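PDB 7E6G: putative GGDEF domain protein from Pseudomonas aeruginosa, which probably catalyses the magnesium-dependent joining of two GTP molecules into the second messenger 3',3'-c-di-GMP, releasing two molecules of diphosphate. Local coordinates for residues A[130-135]-A[227-232]; A[172-177]-A[186-191]. All blocks are in the same frame, centred on the assembly; numbering follows the deposited sequence.

Both contacts belong to the central mixed sheet of the GGDEF domain. Contact 1 pairs the start of strand 134-140 with the end of strand 223-229, while contact 2 lies at the open end of the hairpin 175-178/183-188. Strands 134-140 and 183-188 are neighbours, so the two contacts meet directly, with probable backbone hydrogen bonds from Leu188 to Val134 and from Thr191 to Ser132. Each is largely buried, although Ile232 with Gly130 in contact 1 and Tyr173 in contact 2 reach the surface. The chemistry differs: contact 1 adds a slid-apart Tyr133-His230 ring pair to its backbone bonds, whereas contact 2 combines leucine packing with a carboxylate that is salt-bridged to Arg171.

Contact 1. Residues A[130-135]-A[227-232]; sequences GQSYVL and VTEHRI
Leu135 and Thr228 form an antiparallel hydrogen-bonded pair, each backbone N donating to the other residue's O at 2.9 Å, and His230 N carries the pairing past the strand end with a nearly straight bond (169°) to Tyr133 O, also 2.9 Å long. Between these bonds, Val134 and Glu229 make a non-hydrogen-bonded pair. Among the side chains, His230 packs against the ring of Tyr133. The CB of His230 sits over one face of the phenol ring, 3.5 Å from its centroid, in a CH-pi contact. With CG anti to the backbone N (chi1 172°), the imidazole is carried on past the rim of the phenol; the two planes are nearly parallel, 8° apart, but slid so far that the rings barely overlap. Their polar ends are held from outside the pair, Tyr133 OH by Asn123 and His230 ND1 by Thr239. Strand 134-140 is the central strand of the five-stranded sheet of the GGDEF domain, with 223-229 as its neighbour, and helices 112-128 and 236-252 cover the face that carries Leu135 and Thr228. On that face Thr228 CG2 approaches Leu135 CB at 4.2 Å, while Thr228 OG1 donates to Glu229 O. On the other face Val134 CG1 lies against the aliphatic CG of Glu229, and the extended glutamate chain runs on past Ser132 towards Arg192. At the exposed margin, Ile232 turns its CD1 to Gly130, reaching the O of that glycine at 3.9 Å just beyond helix 112-128.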
ATOM      1  N   GLY A 130       9.212 -27.460 -35.202  1.00 61.99           N
ATOM      2  CA  GLY A 130       9.143 -27.776 -36.585  1.00 67.73           C
ATOM      3  C   GLY A 130       8.429 -26.909 -37.562  1.00 69.65           C
ATOM      4  O   GLY A 130       8.383 -27.192 -38.671  1.00 66.23           O
ATOM      5  N   GLN A 131       8.036 -25.767 -37.111  1.00 72.93           N
ATOM      6  CA  GLN A 131       7.321 -24.792 -37.832  1.00 74.61           C
ATOM      7  C   GLN A 131       8.285 -23.762 -38.407  1.00 72.01           C
ATOM      8  O   GLN A 131       8.949 -23.101 -37.652  1.00 73.61           O
ATOM      9  CB  GLN A 131       6.383 -24.149 -36.807  1.00 73.72           C
ATOM     10  CG  GLN A 131       6.863 -24.124 -35.360  1.00 72.86           C
ATOM     11  CD  GLN A 131       6.141 -23.150 -34.480  1.00 81.61           C
ATOM     12  OE1 GLN A 131       5.933 -22.024 -34.858  1.00 79.74           O
ATOM     13  NE2 GLN A 131       5.813 -23.554 -33.277  1.00 77.91           N
ATOM     14  N   SER A 132       8.366 -23.628 -39.710  1.00 58.33           N
ATOM     15  CA  SER A 132       9.224 -22.697 -40.268  1.00 58.74           C
ATOM     16  C   SER A 132       8.618 -21.432 -40.654  1.00 59.06           C
ATOM     17  O   SER A 132       7.521 -21.205 -40.507  1.00 56.80           O
ATOM     18  CB  SER A 132      10.027 -23.284 -41.342  1.00 60.85           C
ATOM     19  OG  SER A 132       9.241 -23.473 -42.426  1.00 68.17           O
ATOM     20  N   TYR A 133       9.460 -20.524 -40.982  1.00 53.19           N
ATOM     21  CA  TYR A 133       9.036 -19.207 -41.432  1.00 47.33           C
ATOM     22  C   TYR A 133       9.487 -19.002 -42.871  1.00 46.06           C
ATOM     23  O   TYR A 133      10.324 -19.743 -43.399  1.00 41.06           O
ATOM     24  CB  TYR A 133       9.604 -18.096 -40.540  1.00 41.80           C
ATOM     25  CG  TYR A 133      11.107 -18.127 -40.468  1.00 38.12           C
ATOM     26  CD1 TYR A 133      11.759 -18.870 -39.488  1.00 38.97           C
ATOM     27  CD2 TYR A 133      11.879 -17.463 -41.417  1.00 34.98           C
ATOM     28  CE1 TYR A 133      13.138 -18.923 -39.428  1.00 39.32           C
ATOM     29  CE2 TYR A 133      13.262 -17.487 -41.363  1.00 44.03           C
ATOM     30  CZ  TYR A 133      13.889 -18.230 -40.364  1.00 43.96           C
ATOM     31  OH  TYR A 133      15.260 -18.271 -40.320  1.00 39.60           O
ATOM     32  N   VAL A 134       8.927 -17.988 -43.517  1.00 49.14           N
ATOM     33  CA  VAL A 134       9.459 -17.600 -44.818  1.00 46.82           C
ATOM     34  C   VAL A 134      10.017 -16.187 -44.715  1.00 35.30           C
ATOM     35  O   VAL A 134       9.625 -15.386 -43.863  1.00 37.15           O
ATOM     36  CB  VAL A 134       8.420 -17.723 -45.962  1.00 49.84           C
ATOM     37  CG1 VAL A 134       7.648 -19.047 -45.851  1.00 50.52           C
ATOM     38  CG2 VAL A 134       7.482 -16.538 -45.991  1.00 48.72           C
ATOM     39  N   LEU A 135      10.969 -15.908 -45.586  1.00 38.65           N
ATOM     40  CA  LEU A 135      11.712 -14.662 -45.622  1.00 37.88           C
ATOM     41  C   LEU A 135      11.544 -14.062 -47.008  1.00 38.17           C
ATOM     42  O   LEU A 135      11.813 -14.733 -48.011  1.00 38.45           O
ATOM     43  CB  LEU A 135      13.190 -14.939 -45.340  1.00 37.39           C
ATOM     44  CG  LEU A 135      13.979 -14.086 -44.365  1.00 37.07           C
ATOM     45  CD1 LEU A 135      13.233 -13.976 -43.046  1.00 35.75           C
ATOM     46  CD2 LEU A 135      15.330 -14.749 -44.187  1.00 35.27           C
ATOM     47  N   VAL A 227      12.401 -14.454 -52.301  1.00 34.72           N
ATOM     48  CA  VAL A 227      11.788 -15.089 -51.142  1.00 40.30           C
ATOM     49  C   VAL A 227      12.279 -16.529 -51.013  1.00 43.43           C
ATOM     50  O   VAL A 227      12.523 -17.211 -52.018  1.00 46.08           O
ATOM     51  CB  VAL A 227      10.244 -14.984 -51.182  1.00 34.44           C
ATOM     52  CG1 VAL A 227       9.707 -15.357 -52.536  1.00 44.12           C
ATOM     53  CG2 VAL A 227       9.605 -15.784 -50.082  1.00 42.42           C
ATOM     54  N   THR A 228      12.502 -16.951 -49.761  1.00 34.94           N
ATOM     55  CA  THR A 228      12.847 -18.323 -49.425  1.00 42.20           C
ATOM     56  C   THR A 228      12.080 -18.795 -48.204  1.00 41.89           C
ATOM     57  O   THR A 228      11.495 -18.015 -47.451  1.00 37.41           O
ATOM     58  CB  THR A 228      14.333 -18.529 -49.112  1.00 45.07           C
ATOM     59  OG1 THR A 228      14.617 -19.931 -49.179  1.00 51.37           O
ATOM     60  CG2 THR A 228      14.654 -18.063 -47.698  1.00 40.84           C
ATOM     61  N   GLU A 229      12.128 -20.104 -48.010  1.00 48.15           N
ATOM     62  CA  GLU A 229      11.658 -20.745 -46.795  1.00 49.94           C
ATOM     63  C   GLU A 229      12.838 -21.120 -45.914  1.00 48.77           C
ATOM     64  O   GLU A 229      13.917 -21.482 -46.395  1.00 45.10           O
ATOM     65  CB  GLU A 229      10.865 -22.003 -47.108  1.00 45.06           C
ATOM     66  CG  GLU A 229      10.033 -22.473 -45.964  1.00 54.81           C
ATOM     67  CD  GLU A 229       9.248 -23.697 -46.335  1.00 68.57           C
ATOM     68  OE1 GLU A 229       8.635 -24.311 -45.432  1.00 77.10           O
ATOM     69  OE2 GLU A 229       9.212 -24.017 -47.544  1.00 66.08           O
ATOM     70  N   HIS A 230      12.631 -21.039 -44.613  1.00 41.94           N
ATOM     71  CA  HIS A 230      13.680 -21.480 -43.718  1.00 48.46           C
ATOM     72  C   HIS A 230      13.825 -23.000 -43.764  1.00 52.22           C
ATOM     73  O   HIS A 230      12.869 -23.732 -43.486  1.00 51.53           O
ATOM     74  CB  HIS A 230      13.406 -21.039 -42.296  1.00 45.68           C
ATOM     75  CG  HIS A 230      14.367 -21.644 -41.336  1.00 48.25           C
ATOM     76  ND1 HIS A 230      15.721 -21.405 -41.415  1.00 47.51           N
ATOM     77  CD2 HIS A 230      14.195 -22.539 -40.338  1.00 46.29           C
ATOM     78  CE1 HIS A 230      16.339 -22.096 -40.476  1.00 48.25           C
ATOM     79  NE2 HIS A 230      15.436 -22.792 -39.808  1.00 48.87           N
ATOM     80  N   ARG A 231      15.030 -23.472 -44.082  1.00 49.57           N
ATOM     81  CA  ARG A 231      15.353 -24.894 -44.079  1.00 48.76           C
ATOM     82  C   ARG A 231      15.918 -25.280 -42.714  1.00 49.63           C
ATOM     83  O   ARG A 231      16.908 -24.698 -42.266  1.00 56.71           O
ATOM     84  CB  ARG A 231      16.347 -25.203 -45.196  1.00 43.40           C
ATOM     85  CG  ARG A 231      15.856 -24.706 -46.557  1.00 49.37           C
ATOM     86  CD  ARG A 231      16.889 -24.871 -47.678  1.00 52.17           C
ATOM     87  NE  ARG A 231      16.425 -24.262 -48.927  1.00 59.72           N
ATOM     88  CZ  ARG A 231      17.127 -24.219 -50.060  1.00 64.93           C
ATOM     89  NH1 ARG A 231      18.347 -24.757 -50.119  1.00 57.72           N
ATOM     90  NH2 ARG A 231      16.600 -23.638 -51.134  1.00 56.89           N
ATOM     91  N   ILE A 232      15.293 -26.254 -42.048  1.00 50.81           N
ATOM     92  CA  ILE A 232      15.686 -26.591 -40.678  1.00 56.25           C
ATOM     93  C   ILE A 232      17.092 -27.198 -40.655  1.00 56.08           C
ATOM     94  O   ILE A 232      17.514 -27.907 -41.579  1.00 51.83           O
ATOM     95  CB  ILE A 232      14.649 -27.530 -40.032  1.00 59.46           C
ATOM     96  CG1 ILE A 232      13.317 -26.794 -39.826  1.00 61.49           C
ATOM     97  CG2 ILE A 232      15.141 -28.059 -38.690  1.00 53.58           C
ATOM     98  CD1 ILE A 232      12.184 -27.689 -39.331  1.00 60.97           C
TER

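Contact 2. Residues A[172-177]-A[186-191]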
ATOM      1  N   GLU A 172      -1.203 -10.315 -38.711  1.00 55.91           N
ATOM      2  CA  GLU A 172      -0.894  -9.537 -37.516  1.00 54.18           C
ATOM      3  C   GLU A 172       0.431  -9.947 -36.883  1.00 55.04           C
ATOM      4  O   GLU A 172       1.083  -9.117 -36.245  1.00 62.23           O
ATOM      5  CB  GLU A 172      -2.049  -9.625 -36.515  1.00 62.90           C
ATOM      6  CG  GLU A 172      -1.955 -10.742 -35.494  1.00 70.22           C
ATOM      7  CD  GLU A 172      -3.154 -10.770 -34.552  1.00 80.31           C
ATOM      8  OE1 GLU A 172      -3.031 -10.288 -33.402  1.00 82.09           O
ATOM      9  OE2 GLU A 172      -4.225 -11.266 -34.968  1.00 87.54           O
ATOM     10  N   TYR A 173       0.872 -11.189 -37.074  1.00 51.08           N
ATOM     11  CA  TYR A 173       2.139 -11.622 -36.495  1.00 54.08           C
ATOM     12  C   TYR A 173       3.293 -11.589 -37.485  1.00 51.42           C
ATOM     13  O   TYR A 173       4.440 -11.820 -37.087  1.00 51.87           O
ATOM     14  CB  TYR A 173       1.998 -13.031 -35.895  1.00 60.57           C
ATOM     15  CG  TYR A 173       1.162 -13.021 -34.645  1.00 64.20           C
ATOM     16  CD1 TYR A 173       1.634 -12.415 -33.489  1.00 71.13           C
ATOM     17  CD2 TYR A 173      -0.113 -13.570 -34.629  1.00 64.85           C
ATOM     18  CE1 TYR A 173       0.874 -12.375 -32.336  1.00 78.04           C
ATOM     19  CE2 TYR A 173      -0.891 -13.532 -33.480  1.00 74.50           C
ATOM     20  CZ  TYR A 173      -0.390 -12.934 -32.333  1.00 81.70           C
ATOM     21  OH  TYR A 173      -1.141 -12.888 -31.175  1.00 79.55           O
ATOM     22  N   ASP A 174       3.021 -11.313 -38.756  1.00 49.35           N
ATOM     23  CA  ASP A 174       4.086 -11.040 -39.703  1.00 47.82           C
ATOM     24  C   ASP A 174       4.844  -9.773 -39.319  1.00 44.55           C
ATOM     25  O   ASP A 174       4.341  -8.888 -38.617  1.00 46.10           O
ATOM     26  CB  ASP A 174       3.524 -10.884 -41.103  1.00 47.09           C
ATOM     27  CG  ASP A 174       2.859 -12.132 -41.591  1.00 49.78           C
ATOM     28  OD1 ASP A 174       3.063 -13.201 -40.976  1.00 51.61           O
ATOM     29  OD2 ASP A 174       2.115 -12.035 -42.585  1.00 51.82           O
ATOM     30  N   LEU A 175       6.065  -9.682 -39.818  1.00 40.03           N
ATOM     31  CA  LEU A 175       7.004  -8.653 -39.399  1.00 37.06           C
ATOM     32  C   LEU A 175       7.616  -8.018 -40.633  1.00 40.14           C
ATOM     33  O   LEU A 175       8.262  -8.707 -41.427  1.00 45.39           O
ATOM     34  CB  LEU A 175       8.089  -9.276 -38.535  1.00 41.71           C
ATOM     35  CG  LEU A 175       8.580  -8.574 -37.289  1.00 44.64           C
ATOM     36  CD1 LEU A 175       7.434  -8.279 -36.342  1.00 46.16           C
ATOM     37  CD2 LEU A 175       9.566  -9.508 -36.662  1.00 47.01           C
ATOM     38  N   CYS A 176       7.432  -6.720 -40.802  1.00 39.72           N
ATOM     39  CA  CYS A 176       8.056  -6.009 -41.912  1.00 39.44           C
ATOM     40  C   CYS A 176       9.111  -5.056 -41.370  1.00 39.09           C
ATOM     41  O   CYS A 176       8.771  -4.076 -40.702  1.00 43.50           O
ATOM     42  CB  CYS A 176       7.033  -5.233 -42.735  1.00 42.47           C
ATOM     43  SG  CYS A 176       7.843  -4.218 -44.017  1.00 51.38           S
ATOM     44  N   GLY A 177      10.378  -5.314 -41.681  1.00 33.93           N
ATOM     45  CA  GLY A 177      11.472  -4.532 -41.148  1.00 29.33           C
ATOM     46  C   GLY A 177      12.222  -3.760 -42.214  1.00 34.92           C
ATOM     47  O   GLY A 177      12.324  -4.191 -43.369  1.00 33.00           O
ATOM     48  N   LEU A 186      10.731  -8.981 -44.977  1.00 31.97           N
ATOM     49  CA  LEU A 186       9.478  -9.531 -44.493  1.00 33.88           C
ATOM     50  C   LEU A 186       9.786 -10.874 -43.838  1.00 35.31           C
ATOM     51  O   LEU A 186      10.423 -11.735 -44.456  1.00 33.61           O
ATOM     52  CB  LEU A 186       8.488  -9.697 -45.651  1.00 37.12           C
ATOM     53  CG  LEU A 186       7.598  -8.516 -46.098  1.00 44.35           C
ATOM     54  CD1 LEU A 186       8.339  -7.170 -46.197  1.00 40.68           C
ATOM     55  CD2 LEU A 186       6.925  -8.825 -47.427  1.00 42.05           C
ATOM     56  N   LEU A 187       9.370 -11.039 -42.589  1.00 34.47           N
ATOM     57  CA  LEU A 187       9.405 -12.320 -41.905  1.00 38.81           C
ATOM     58  C   LEU A 187       7.974 -12.795 -41.691  1.00 41.18           C
ATOM     59  O   LEU A 187       7.184 -12.141 -40.990  1.00 38.24           O
ATOM     60  CB  LEU A 187      10.147 -12.224 -40.579  1.00 44.00           C
ATOM     61  CG  LEU A 187      10.083 -13.499 -39.738  1.00 44.21           C
ATOM     62  CD1 LEU A 187      11.077 -14.502 -40.213  1.00 44.18           C
ATOM     63  CD2 LEU A 187      10.381 -13.145 -38.301  1.00 49.36           C
ATOM     64  N   LEU A 188       7.627 -13.918 -42.312  1.00 41.44           N
ATOM     65  CA  LEU A 188       6.329 -14.520 -42.045  1.00 49.38           C
ATOM     66  C   LEU A 188       6.544 -15.735 -41.157  1.00 46.70           C
ATOM     67  O   LEU A 188       6.994 -16.791 -41.639  1.00 45.40           O
ATOM     68  CB  LEU A 188       5.608 -14.913 -43.338  1.00 52.83           C
ATOM     69  CG  LEU A 188       5.641 -13.906 -44.479  1.00 46.00           C
ATOM     70  CD1 LEU A 188       4.684 -14.339 -45.583  1.00 48.95           C
ATOM     71  CD2 LEU A 188       5.293 -12.531 -43.972  1.00 49.44           C
ATOM     72  N   PRO A 189       6.257 -15.634 -39.867  1.00 48.73           N
ATOM     73  CA  PRO A 189       6.523 -16.748 -38.960  1.00 50.70           C
ATOM     74  C   PRO A 189       5.450 -17.811 -39.081  1.00 55.07           C
ATOM     75  O   PRO A 189       4.294 -17.532 -39.415  1.00 50.34           O
ATOM     76  CB  PRO A 189       6.495 -16.086 -37.579  1.00 45.00           C
ATOM     77  CG  PRO A 189       5.538 -14.957 -37.742  1.00 48.29           C
ATOM     78  CD  PRO A 189       5.606 -14.501 -39.184  1.00 50.16           C
ATOM     79  N   GLN A 190       5.860 -19.048 -38.804  1.00 58.40           N
ATOM     80  CA  GLN A 190       4.967 -20.200 -38.865  1.00 59.76           C
ATOM     81  C   GLN A 190       4.162 -20.190 -40.156  1.00 52.59           C
ATOM     82  O   GLN A 190       2.934 -20.276 -40.158  1.00 56.59           O
ATOM     83  CB  GLN A 190       4.053 -20.242 -37.639  1.00 62.99           C
ATOM     84  CG  GLN A 190       4.806 -20.110 -36.327  1.00 69.13           C
ATOM     85  CD  GLN A 190       3.886 -19.998 -35.143  1.00 74.69           C
ATOM     86  OE1 GLN A 190       3.910 -19.002 -34.417  1.00 86.61           O
ATOM     87  NE2 GLN A 190       3.077 -21.027 -34.924  1.00 68.54           N
ATOM     88  N   THR A 191       4.877 -20.058 -41.264  1.00 49.39           N
ATOM     89  CA  THR A 191       4.270 -19.972 -42.581  1.00 54.44           C
ATOM     90  C   THR A 191       5.120 -20.777 -43.547  1.00 45.66           C
ATOM     91  O   THR A 191       6.349 -20.793 -43.440  1.00 41.02           O
ATOM     92  CB  THR A 191       4.135 -18.502 -43.044  1.00 56.63           C
ATOM     93  OG1 THR A 191       3.384 -17.746 -42.079  1.00 56.41           O
ATOM     94  CG2 THR A 191       3.453 -18.412 -44.397  1.00 51.47           C
TER
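Leu175 O takes two approaches from the facing strand, a 2.8 Å hydrogen bond from Leu187 N, nearly straight at 172° and in the carbonyl plane, and a CA-H...O contact from Leu186 CA. Leu175 N returns a bond to Leu187 O, which completes an antiparallel hydrogen-bonded pair in the beta hairpin 175-178/183-188. The GGEEF form of the family's GGDEF signature spans the turn of this hairpin and the start of strand 183-188, and includes Glu182 of the magnesium site; the pairing described here lies at the opposite, open end. Leu175 and Leu187 lie side by side and point the same way, their CD2 atoms 4.1 Å apart, and both reach Arg118 of helix 112-128. Just before strand 175-178, Asp174 crosses Leu188, the last residue of its strand. The CG of Asp174 is anti to its carbonyl carbon (chi1 -62°), which sets the carboxylate against Leu188 CD2 and leaves OD1 3.4 Å from Pro189 CD. OD2 is salt-bridged to Arg171, which would offset the charge of this buried carboxylate. The same arginine bonds to Thr191 OG1, which in turn donates to Pro189 O at 2.8 Å from above the carbonyl plane. Pro189 CG lies 3.4 Å from the backbone O of Tyr173 and packs loosely against its CB; the phenol ring leads away. On the face towards helix 193-208, Leu186 CD1 meets Cys176 SG at 3.7 Å.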